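Local coordinates for protein 2,3-dihydroxybenzoate-AMP ligase (Bacillus subtilis, PDB 1MDB) that is an AMP-binding enzyme of the ANL superfamily, built from a large N-terminal region and a smaller C-terminal domain, at residues Arg34-Thr45 and Leu247-Leu255; Arg471-Ala482 and Ile502-Phe512. All coordinates share one frame; numbering follows the deposited sequence.

Both interactions pair two parallel strands, but in different parts of the chain: their centres lie about 44 Å apart on opposite sides of the chain's centre, and their nearest atoms are about 22 Å apart. Interaction 1, in the AMP-binding N-terminal region, sets strand 42-46 beside strand 252-255 near one margin of a large mixed sheet and also joins the helix ends leading into those strands. Interaction 2, in the C-terminal domain, pairs strands 469-478 and 505-508 of a single beta-alpha-beta unit. None of the touching residues of interaction 1 is exposed, whereas interaction 2 reaches the surface at E510 and S511. Arginines reaching backbone carbonyls mark interaction 1; 471-482 and 502-512 combine more extensive apolar and aromatic packing with an aspartate anchor.

Interaction 1: Arg34-Thr45 and Leu247-Leu255; sequences RAAKYGDRIAIT and LYAGGRVVL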
loop_
_atom_site.group_PDB
_atom_site.type_symbol
_atom_site.label_atom_id
_atom_site.label_comp_id
_atom_site.label_asym_id
_atom_site.label_seq_id
_atom_site.Cartn_x
_atom_site.Cartn_y
_atom_site.Cartn_z
ATOM N N ARG A 34 -12.907 21.784 0.922
ATOM C CA ARG A 34 -13.257 21.173 2.197
ATOM C C ARG A 34 -13.008 22.130 3.354
ATOM O O ARG A 34 -13.756 22.146 4.328
ATOM C CB ARG A 34 -12.450 19.891 2.429
ATOM C CG ARG A 34 -12.617 18.816 1.372
ATOM C CD ARG A 34 -14.070 18.433 1.206
ATOM N NE ARG A 34 -14.280 17.392 0.201
ATOM C CZ ARG A 34 -13.859 17.471 -1.053
ATOM N NH1 ARG A 34 -13.193 18.542 -1.460
ATOM N NH2 ARG A 34 -14.128 16.492 -1.908
ATOM N N ALA A 35 -11.953 22.927 3.254
ATOM C CA ALA A 35 -11.620 23.864 4.317
ATOM C C ALA A 35 -12.653 24.970 4.441
ATOM O O ALA A 35 -12.902 25.479 5.537
ATOM C CB ALA A 35 -10.242 24.469 4.072
ATOM N N ALA A 36 -13.249 25.340 3.313
ATOM C CA ALA A 36 -14.253 26.395 3.285
ATOM C C ALA A 36 -15.604 25.925 3.827
ATOM O O ALA A 36 -16.312 26.690 4.485
ATOM C CB ALA A 36 -14.419 26.909 1.861
ATOM N N LYS A 37 -15.953 24.670 3.553
ATOM C CA LYS A 37 -17.222 24.107 4.004
ATOM C C LYS A 37 -17.304 23.820 5.507
ATOM O O LYS A 37 -18.238 24.262 6.178
ATOM C CB LYS A 37 -17.526 22.825 3.235
ATOM C CG LYS A 37 -17.734 23.029 1.745
ATOM C CD LYS A 37 -18.229 21.748 1.086
ATOM C CE LYS A 37 -18.603 21.979 -0.373
ATOM N NZ LYS A 37 -19.179 20.755 -1.002
ATOM N N TYR A 38 -16.332 23.085 6.038
ATOM C CA TYR A 38 -16.339 22.743 7.458
ATOM C C TYR A 38 -14.976 22.887 8.126
ATOM O O TYR A 38 -14.468 21.954 8.753
ATOM C CB TYR A 38 -16.864 21.321 7.620
ATOM C CG TYR A 38 -16.403 20.362 6.538
ATOM C CD1 TYR A 38 -15.083 19.927 6.482
ATOM C CD2 TYR A 38 -17.306 19.849 5.598
ATOM C CE1 TYR A 38 -14.668 18.997 5.521
ATOM C CE2 TYR A 38 -16.903 18.917 4.632
ATOM C CZ TYR A 38 -15.579 18.496 4.605
ATOM O OH TYR A 38 -15.158 17.564 3.680
ATOM N N GLY A 39 -14.405 24.079 8.007
ATOM C CA GLY A 39 -13.097 24.347 8.569
ATOM C C GLY A 39 -12.826 23.901 9.991
ATOM O O GLY A 39 -11.707 23.489 10.307
ATOM N N ASP A 40 -13.829 23.980 10.858
ATOM C CA ASP A 40 -13.635 23.593 12.246
ATOM C C ASP A 40 -13.597 22.093 12.502
ATOM O O ASP A 40 -13.126 21.661 13.548
ATOM C CB ASP A 40 -14.704 24.237 13.129
ATOM C CG ASP A 40 -14.141 25.340 14.001
ATOM O OD1 ASP A 40 -12.948 25.676 13.838
ATOM O OD2 ASP A 40 -14.892 25.870 14.846
ATOM N N ARG A 41 -14.096 21.291 11.570
ATOM C CA ARG A 41 -14.047 19.847 11.778
ATOM C C ARG A 41 -12.604 19.412 11.948
ATOM O O ARG A 41 -11.704 19.950 11.298
ATOM C CB ARG A 41 -14.603 19.079 10.587
ATOM C CG ARG A 41 -16.081 19.167 10.373
ATOM C CD ARG A 41 -16.473 18.140 9.321
ATOM N NE ARG A 41 -17.792 18.415 8.776
ATOM C CZ ARG A 41 -18.351 17.726 7.790
ATOM N NH1 ARG A 41 -17.703 16.713 7.236
ATOM N NH2 ARG A 41 -19.557 18.060 7.354
ATOM N N ILE A 42 -12.391 18.435 12.820
ATOM C CA ILE A 42 -11.066 17.894 13.050
ATOM C C ILE A 42 -10.776 16.940 11.885
ATOM O O ILE A 42 -11.552 16.019 11.612
ATOM C CB ILE A 42 -11.026 17.141 14.380
ATOM C CG1 ILE A 42 -11.426 18.102 15.505
ATOM C CG2 ILE A 42 -9.637 16.577 14.637
ATOM C CD1 ILE A 42 -10.551 19.363 15.594
ATOM N N ALA A 43 -9.677 17.188 11.179
ATOM C CA ALA A 43 -9.295 16.361 10.033
ATOM C C ALA A 43 -8.261 15.326 10.428
ATOM O O ALA A 43 -8.277 14.193 9.936
ATOM C CB ALA A 43 -8.732 17.239 8.914
ATOM N N ILE A 44 -7.368 15.720 11.327
ATOM C CA ILE A 44 -6.297 14.848 11.767
ATOM C C ILE A 44 -6.108 14.845 13.274
ATOM O O ILE A 44 -6.112 15.896 13.913
ATOM C CB ILE A 44 -4.971 15.287 11.137
ATOM C CG1 ILE A 44 -5.106 15.307 9.615
ATOM C CG2 ILE A 44 -3.848 14.388 11.608
ATOM C CD1 ILE A 44 -4.022 16.113 8.935
ATOM N N THR A 45 -5.929 13.656 13.830
ATOM C CA THR A 45 -5.699 13.497 15.254
ATOM C C THR A 45 -4.414 12.714 15.456
ATOM O O THR A 45 -4.193 11.692 14.805
ATOM C CB THR A 45 -6.849 12.744 15.923
ATOM O OG1 THR A 45 -8.023 13.558 15.893
ATOM C CG2 THR A 45 -6.494 12.398 17.359
ATOM N N LEU A 247 -10.182 12.345 3.976
ATOM C CA LEU A 247 -10.227 13.803 3.941
ATOM C C LEU A 247 -11.155 14.208 2.805
ATOM O O LEU A 247 -11.803 15.244 2.861
ATOM C CB LEU A 247 -8.837 14.405 3.687
ATOM C CG LEU A 247 -7.664 14.106 4.624
ATOM C CD1 LEU A 247 -6.463 14.912 4.156
ATOM C CD2 LEU A 247 -7.999 14.453 6.060
ATOM N N TYR A 248 -11.212 13.376 1.768
ATOM C CA TYR A 248 -12.072 13.653 0.628
ATOM C C TYR A 248 -13.524 13.678 1.093
ATOM O O TYR A 248 -14.312 14.519 0.659
ATOM C CB TYR A 248 -11.910 12.568 -0.444
ATOM C CG TYR A 248 -12.759 12.792 -1.688
ATOM C CD1 TYR A 248 -12.215 13.373 -2.836
ATOM C CD2 TYR A 248 -14.111 12.441 -1.705
ATOM C CE1 TYR A 248 -12.994 13.599 -3.969
ATOM C CE2 TYR A 248 -14.901 12.658 -2.832
ATOM C CZ TYR A 248 -14.337 13.234 -3.961
ATOM O OH TYR A 248 -15.110 13.417 -5.087
ATOM N N ALA A 249 -13.861 12.746 1.976
ATOM C CA ALA A 249 -15.222 12.608 2.487
ATOM C C ALA A 249 -15.545 13.461 3.704
ATOM O O ALA A 249 -16.662 13.405 4.210
ATOM C CB ALA A 249 -15.507 11.136 2.805
ATOM N N GLY A 250 -14.570 14.223 4.186
ATOM C CA GLY A 250 -14.798 15.073 5.338
ATOM C C GLY A 250 -14.753 14.350 6.665
ATOM O O GLY A 250 -15.243 14.862 7.670
ATOM N N GLY A 251 -14.166 13.159 6.682
ATOM C CA GLY A 251 -14.071 12.406 7.921
ATOM C C GLY A 251 -12.890 12.837 8.763
ATOM O O GLY A 251 -12.353 13.932 8.583
ATOM N N ARG A 252 -12.468 11.974 9.682
ATOM C CA ARG A 252 -11.355 12.291 10.566
ATOM C C ARG A 252 -10.348 11.156 10.623
ATOM O O ARG A 252 -10.719 10.001 10.771
ATOM C CB ARG A 252 -11.876 12.596 11.976
ATOM C CG ARG A 252 -10.796 12.764 13.028
ATOM C CD ARG A 252 -11.372 13.375 14.307
ATOM N NE ARG A 252 -12.247 12.463 15.043
ATOM C CZ ARG A 252 -11.840 11.720 16.067
ATOM N NH1 ARG A 252 -10.583 11.791 16.465
ATOM N NH2 ARG A 252 -12.680 10.907 16.693
ATOM N N VAL A 253 -9.069 11.506 10.525
ATOM C CA VAL A 253 -7.988 10.536 10.545
ATOM C C VAL A 253 -7.276 10.507 11.897
ATOM O O VAL A 253 -6.943 11.558 12.455
ATOM C CB VAL A 253 -6.920 10.879 9.454
ATOM C CG1 VAL A 253 -5.698 10.002 9.627
ATOM C CG2 VAL A 253 -7.508 10.714 8.058
ATOM N N VAL A 254 -7.031 9.311 12.416
ATOM C CA VAL A 254 -6.309 9.166 13.673
ATOM C C VAL A 254 -4.983 8.514 13.337
ATOM O O VAL A 254 -4.949 7.475 12.675
ATOM C CB VAL A 254 -7.040 8.254 14.670
ATOM C CG1 VAL A 254 -6.245 8.172 15.949
ATOM C CG2 VAL A 254 -8.448 8.759 14.917
ATOM N N LEU A 255 -3.888 9.094 13.813
ATOM C CA LEU A 255 -2.574 8.547 13.510
ATOM C C LEU A 255 -2.002 7.660 14.606
ATOM O O LEU A 255 -1.794 8.101 15.733
ATOM C CB LEU A 255 -1.602 9.690 13.210
ATOM C CG LEU A 255 -2.105 10.658 12.130
ATOM C CD1 LEU A 255 -1.179 11.861 12.030
ATOM C CD2 LEU A 255 -2.193 9.929 10.802
HETATM O O HOH W 1 -18.443 15.519 4.961
#
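R34 meets Y248 at the start of a helix-end contact that runs on into parallel strand pairing, 42-45 alongside 252-255. Helix 242-248 closes in a Schellman motif at G250, and arginines of 34-45 gather at this carbonyl-rich end, an arrangement consistent with balancing the negative end of the helix dipole. R34, bent at chi2 (-56°), brings NE to Y248 O at 2.9 Å; its NH2 adds a weak bond to the same oxygen and lies 3.6 Å above the centre of the Y248 ring, a cation-pi contact with the two planes 58° apart. Y38 follows, its ring carbon CZ 3.6 Å from G250 CA. R41 stretches back over Y38, its guanidinium face on Y38 CD2, and points NH1 in plane at G250 O, 3.1 Å away; a water links the same nitrogen to A249 O. At I42 the strand begins, with CG2 running beside R252 and 3.7 Å from its CD. A classic beta bulge places A43 and I44 together opposite W51 of the neighbouring strand 49-52, yet the pairing with the other neighbour holds: A43 O accepts from V253 N at 2.9 Å, while the A43 methyl rests against L247 CD2. I44 sends CG2 to L255 CD1, 3.7 Å away, on the sheet face packed by helix 86-98. T45 bonds V253 O and L255 N through its backbone, and its hydroxyl also pairs with H50. R252 is held chiefly by a salt bridge to E271, and its NH1 reaches T45 OG1 at 3.2 Å with an N-H...O angle of 152°.

Interaction 2: Arg471-Ala482 and Ile502-Phe512; sequences RSCVFIIPRDEA and IPDRVEFVESF
D504 grips strand 469-478 near its N-terminal end, at R471 and S472, through both carboxylate oxygens and its backbone N. Its OD2 accepts from S472 N at 2.9 Å (162° at the hydrogen), using the anti lone pair, while OD1 forms a salt bridge with R471 NH1, whose hydrogen bond is weak. In return, D504 N donates to S472 OG at 3.0 Å; chi1 of 71° sets that hydroxyl between the serine's own N and carbonyl carbon. From here the hydrogen bonds of a parallel strand pair alternate, R505 O to V474 N, V474 O to E507 N, and onward to V509 N.

On one face, E507 CB lies over the F475 ring in a CH-pi contact, 4.0 Å from its centroid; on the other, F508 packs against I476 and A482. Past strand 505-508, the F512 ring takes I477 CD1 over its face, 3.5 Å from the centroid.

In the second shell, R505 NE and NH2 both clasp E507 OE2, while D465 holds R471 and R435 holds D504. In this beta-alpha-beta unit, connecting helix 485-494, with helix 442-449, packs the V474 and I476 face, helix 522-534 packs against C473 and F475, and strand 455-465 borders 469-478 on its far edge.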
loop_
_atom_site.group_PDB
_atom_site.type_symbol
_atom_site.label_atom_id
_atom_site.label_comp_id
_atom_site.label_asym_id
_atom_site.label_seq_id
_atom_site.Cartn_x
_atom_site.Cartn_y
_atom_site.Cartn_z
ATOM N N ARG A 471 11.870 -27.452 -4.952
ATOM C CA ARG A 471 11.142 -28.177 -3.920
ATOM C C ARG A 471 10.422 -27.085 -3.164
ATOM O O ARG A 471 10.581 -25.909 -3.480
ATOM C CB ARG A 471 12.070 -28.952 -2.982
ATOM C CG ARG A 471 12.254 -30.403 -3.400
ATOM C CD ARG A 471 13.045 -31.182 -2.369
ATOM N NE ARG A 471 13.457 -32.469 -2.906
ATOM C CZ ARG A 471 12.791 -33.605 -2.739
ATOM N NH1 ARG A 471 11.663 -33.622 -2.033
ATOM N NH2 ARG A 471 13.253 -34.723 -3.278
ATOM N N SER A 472 9.639 -27.454 -2.163
ATOM C CA SER A 472 8.896 -26.455 -1.415
ATOM C C SER A 472 9.253 -26.415 0.060
ATOM O O SER A 472 9.410 -27.456 0.702
ATOM C CB SER A 472 7.403 -26.728 -1.554
ATOM O OG SER A 472 7.060 -27.891 -0.830
ATOM N N CYS A 473 9.355 -25.199 0.590
ATOM C CA CYS A 473 9.673 -24.975 2.000
ATOM C C CYS A 473 8.643 -24.029 2.589
ATOM O O CYS A 473 8.371 -22.976 2.011
ATOM C CB CYS A 473 11.057 -24.340 2.143
ATOM S SG CYS A 473 11.570 -24.038 3.855
ATOM N N VAL A 474 8.051 -24.399 3.719
ATOM C CA VAL A 474 7.077 -23.520 4.362
ATOM C C VAL A 474 7.623 -22.984 5.676
ATOM O O VAL A 474 8.048 -23.749 6.545
ATOM C CB VAL A 474 5.720 -24.232 4.657
ATOM C CG1 VAL A 474 5.911 -25.417 5.609
ATOM C CG2 VAL A 474 4.759 -23.240 5.273
ATOM N N PHE A 475 7.639 -21.664 5.822
ATOM C CA PHE A 475 8.106 -21.077 7.071
ATOM C C PHE A 475 6.878 -20.943 7.964
ATOM O O PHE A 475 5.864 -20.389 7.565
ATOM C CB PHE A 475 8.754 -19.713 6.824
ATOM C CG PHE A 475 10.097 -19.797 6.163
ATOM C CD1 PHE A 475 10.203 -20.093 4.806
ATOM C CD2 PHE A 475 11.265 -19.600 6.903
ATOM C CE1 PHE A 475 11.455 -20.194 4.190
ATOM C CE2 PHE A 475 12.524 -19.697 6.299
ATOM C CZ PHE A 475 12.618 -19.995 4.944
ATOM N N ILE A 476 6.968 -21.485 9.168
ATOM C CA ILE A 476 5.860 -21.439 10.108
ATOM C C ILE A 476 6.222 -20.622 11.350
ATOM O O ILE A 476 7.331 -20.733 11.880
ATOM C CB ILE A 476 5.489 -22.864 10.583
ATOM C CG1 ILE A 476 5.056 -23.731 9.393
ATOM C CG2 ILE A 476 4.410 -22.792 11.645
ATOM C CD1 ILE A 476 3.751 -23.297 8.739
ATOM N N ILE A 477 5.292 -19.786 11.793
ATOM C CA ILE A 477 5.477 -19.016 13.013
ATOM C C ILE A 477 4.595 -19.766 14.002
ATOM O O ILE A 477 3.368 -19.764 13.878
ATOM C CB ILE A 477 4.988 -17.563 12.869
ATOM C CG1 ILE A 477 5.919 -16.788 11.927
ATOM C CG2 ILE A 477 4.953 -16.898 14.237
ATOM C CD1 ILE A 477 5.442 -15.376 11.596
ATOM N N PRO A 478 5.214 -20.449 14.980
ATOM C CA PRO A 478 4.522 -21.230 16.007
ATOM C C PRO A 478 3.610 -20.409 16.899
ATOM O O PRO A 478 3.965 -19.313 17.322
ATOM C CB PRO A 478 5.670 -21.848 16.808
ATOM C CG PRO A 478 6.816 -21.849 15.856
ATOM C CD PRO A 478 6.671 -20.523 15.177
ATOM N N ARG A 479 2.427 -20.939 17.179
ATOM C CA ARG A 479 1.496 -20.257 18.065
ATOM C C ARG A 479 1.827 -20.818 19.438
ATOM O O ARG A 479 1.027 -21.533 20.040
ATOM C CB ARG A 479 0.054 -20.592 17.693
ATOM C CG ARG A 479 -0.974 -19.994 18.627
ATOM C CD ARG A 479 -2.376 -20.350 18.177
ATOM N NE ARG A 479 -2.667 -19.833 16.845
ATOM C CZ ARG A 479 -2.636 -18.544 16.525
ATOM N NH1 ARG A 479 -2.325 -17.637 17.444
ATOM N NH2 ARG A 479 -2.918 -18.161 15.288
ATOM N N ASP A 480 3.039 -20.500 19.895
ATOM C CA ASP A 480 3.598 -20.934 21.175
ATOM C C ASP A 480 4.594 -22.062 20.928
ATOM O O ASP A 480 5.505 -21.918 20.109
ATOM C CB ASP A 480 2.504 -21.401 22.139
ATOM C CG ASP A 480 3.036 -21.662 23.527
ATOM O OD1 ASP A 480 3.620 -20.732 24.131
ATOM O OD2 ASP A 480 2.872 -22.800 24.016
ATOM N N GLU A 481 4.430 -23.185 21.621
ATOM C CA GLU A 481 5.345 -24.305 21.440
ATOM C C GLU A 481 5.226 -24.861 20.023
ATOM O O GLU A 481 4.188 -25.392 19.636
ATOM C CB GLU A 481 5.057 -25.407 22.457
ATOM C CG GLU A 481 6.221 -26.368 22.646
ATOM C CD GLU A 481 7.481 -25.662 23.131
ATOM O OE1 GLU A 481 7.961 -24.747 22.424
ATOM O OE2 GLU A 481 7.991 -26.019 24.217
ATOM N N ALA A 482 6.304 -24.733 19.259
ATOM C CA ALA A 482 6.348 -25.191 17.879
ATOM C C ALA A 482 6.091 -26.683 17.691
ATOM O O ALA A 482 6.787 -27.526 18.267
ATOM C CB ALA A 482 7.693 -24.829 17.267
ATOM N N ILE A 502 2.269 -30.903 -0.498
ATOM C CA ILE A 502 2.784 -30.984 0.859
ATOM C C ILE A 502 4.201 -30.430 0.897
ATOM O O ILE A 502 5.060 -30.853 0.123
ATOM C CB ILE A 502 2.794 -32.446 1.364
ATOM C CG1 ILE A 502 1.361 -32.974 1.440
ATOM C CG2 ILE A 502 3.462 -32.529 2.735
ATOM C CD1 ILE A 502 1.289 -34.462 1.663
ATOM N N PRO A 503 4.465 -29.477 1.805
ATOM C CA PRO A 503 5.798 -28.872 1.928
ATOM C C PRO A 503 6.875 -29.940 2.062
ATOM O O PRO A 503 6.737 -30.859 2.861
ATOM C CB PRO A 503 5.690 -28.033 3.203
ATOM C CG PRO A 503 4.217 -27.703 3.284
ATOM C CD PRO A 503 3.569 -29.005 2.877
ATOM N N ASP A 504 7.942 -29.826 1.281
ATOM C CA ASP A 504 9.038 -30.785 1.378
ATOM C C ASP A 504 9.816 -30.475 2.642
ATOM O O ASP A 504 10.378 -31.361 3.284
ATOM C CB ASP A 504 9.983 -30.653 0.186
ATOM C CG ASP A 504 9.361 -31.126 -1.096
ATOM O OD1 ASP A 504 9.100 -32.339 -1.196
ATOM O OD2 ASP A 504 9.132 -30.289 -1.993
ATOM N N ARG A 505 9.841 -29.200 3.004
ATOM C CA ARG A 505 10.586 -28.782 4.179
ATOM C C ARG A 505 9.850 -27.751 5.029
ATOM O O ARG A 505 9.139 -26.895 4.506
ATOM C CB ARG A 505 11.938 -28.238 3.732
ATOM C CG ARG A 505 12.799 -27.692 4.845
ATOM C CD ARG A 505 14.228 -27.537 4.372
ATOM N NE ARG A 505 15.054 -26.898 5.384
ATOM C CZ ARG A 505 16.382 -26.963 5.412
ATOM N NH1 ARG A 505 17.031 -27.649 4.485
ATOM N NH2 ARG A 505 17.059 -26.328 6.360
ATOM N N VAL A 506 10.033 -27.839 6.342
ATOM C CA VAL A 506 9.390 -26.921 7.280
ATOM C C VAL A 506 10.402 -26.157 8.134
ATOM O O VAL A 506 11.261 -26.763 8.777
ATOM C CB VAL A 506 8.440 -27.680 8.225
ATOM C CG1 VAL A 506 7.869 -26.725 9.263
ATOM C CG2 VAL A 506 7.317 -28.335 7.419
ATOM N N GLU A 507 10.296 -24.830 8.137
ATOM C CA GLU A 507 11.192 -23.990 8.927
ATOM C C GLU A 507 10.395 -23.182 9.945
ATOM O O GLU A 507 9.464 -22.468 9.583
ATOM C CB GLU A 507 11.967 -23.021 8.030
ATOM C CG GLU A 507 13.039 -23.645 7.164
ATOM C CD GLU A 507 14.177 -24.241 7.963
ATOM O OE1 GLU A 507 14.529 -23.676 9.013
ATOM O OE2 GLU A 507 14.736 -25.266 7.530
ATOM N N PHE A 508 10.749 -23.304 11.217
ATOM C CA PHE A 508 10.054 -22.550 12.246
ATOM C C PHE A 508 10.823 -21.273 12.572
ATOM O O PHE A 508 12.038 -21.300 12.767
ATOM C CB PHE A 508 9.864 -23.401 13.499
ATOM C CG PHE A 508 8.977 -24.585 13.281
ATOM C CD1 PHE A 508 9.521 -25.844 13.052
ATOM C CD2 PHE A 508 7.591 -24.431 13.240
ATOM C CE1 PHE A 508 8.698 -26.933 12.778
ATOM C CE2 PHE A 508 6.757 -25.512 12.967
ATOM C CZ PHE A 508 7.311 -26.766 12.734
ATOM N N VAL A 509 10.108 -20.151 12.592
ATOM C CA VAL A 509 10.703 -18.852 12.890
ATOM C C VAL A 509 9.745 -18.078 13.778
ATOM O O VAL A 509 8.569 -18.435 13.891
ATOM C CB VAL A 509 10.948 -18.013 11.610
ATOM C CG1 VAL A 509 12.007 -18.679 10.731
ATOM C CG2 VAL A 509 9.625 -17.827 10.845
ATOM N N GLU A 510 10.252 -17.014 14.391
ATOM C CA GLU A 510 9.453 -16.175 15.270
ATOM C C GLU A 510 8.725 -15.092 14.488
ATOM O O GLU A 510 7.720 -14.561 14.951
ATOM C CB GLU A 510 10.348 -15.545 16.336
ATOM C CG GLU A 510 9.637 -14.554 17.227
ATOM C CD GLU A 510 10.523 -14.031 18.340
ATOM O OE1 GLU A 510 11.644 -13.556 18.044
ATOM O OE2 GLU A 510 10.091 -14.094 19.513
ATOM N N SER A 511 9.230 -14.770 13.301
ATOM C CA SER A 511 8.607 -13.759 12.458
ATOM C C SER A 511 9.074 -13.922 11.020
ATOM O O SER A 511 10.073 -14.593 10.759
ATOM C CB SER A 511 8.962 -12.352 12.958
ATOM O OG SER A 511 10.344 -12.101 12.794
ATOM N N PHE A 512 8.345 -13.309 10.093
ATOM C CA PHE A 512 8.663 -13.373 8.669
ATOM C C PHE A 512 9.285 -12.048 8.254
ATOM O O PHE A 512 8.933 -11.005 8.800
ATOM C CB PHE A 512 7.388 -13.573 7.837
ATOM C CG PHE A 512 6.697 -14.897 8.051
ATOM C CD1 PHE A 512 5.315 -15.002 7.883
ATOM C CD2 PHE A 512 7.418 -16.040 8.380
ATOM C CE1 PHE A 512 4.665 -16.229 8.038
ATOM C CE2 PHE A 512 6.772 -17.270 8.535
ATOM C CZ PHE A 512 5.397 -17.361 8.365
HETATM O O HOH W 2 5.074 -29.265 -2.253
#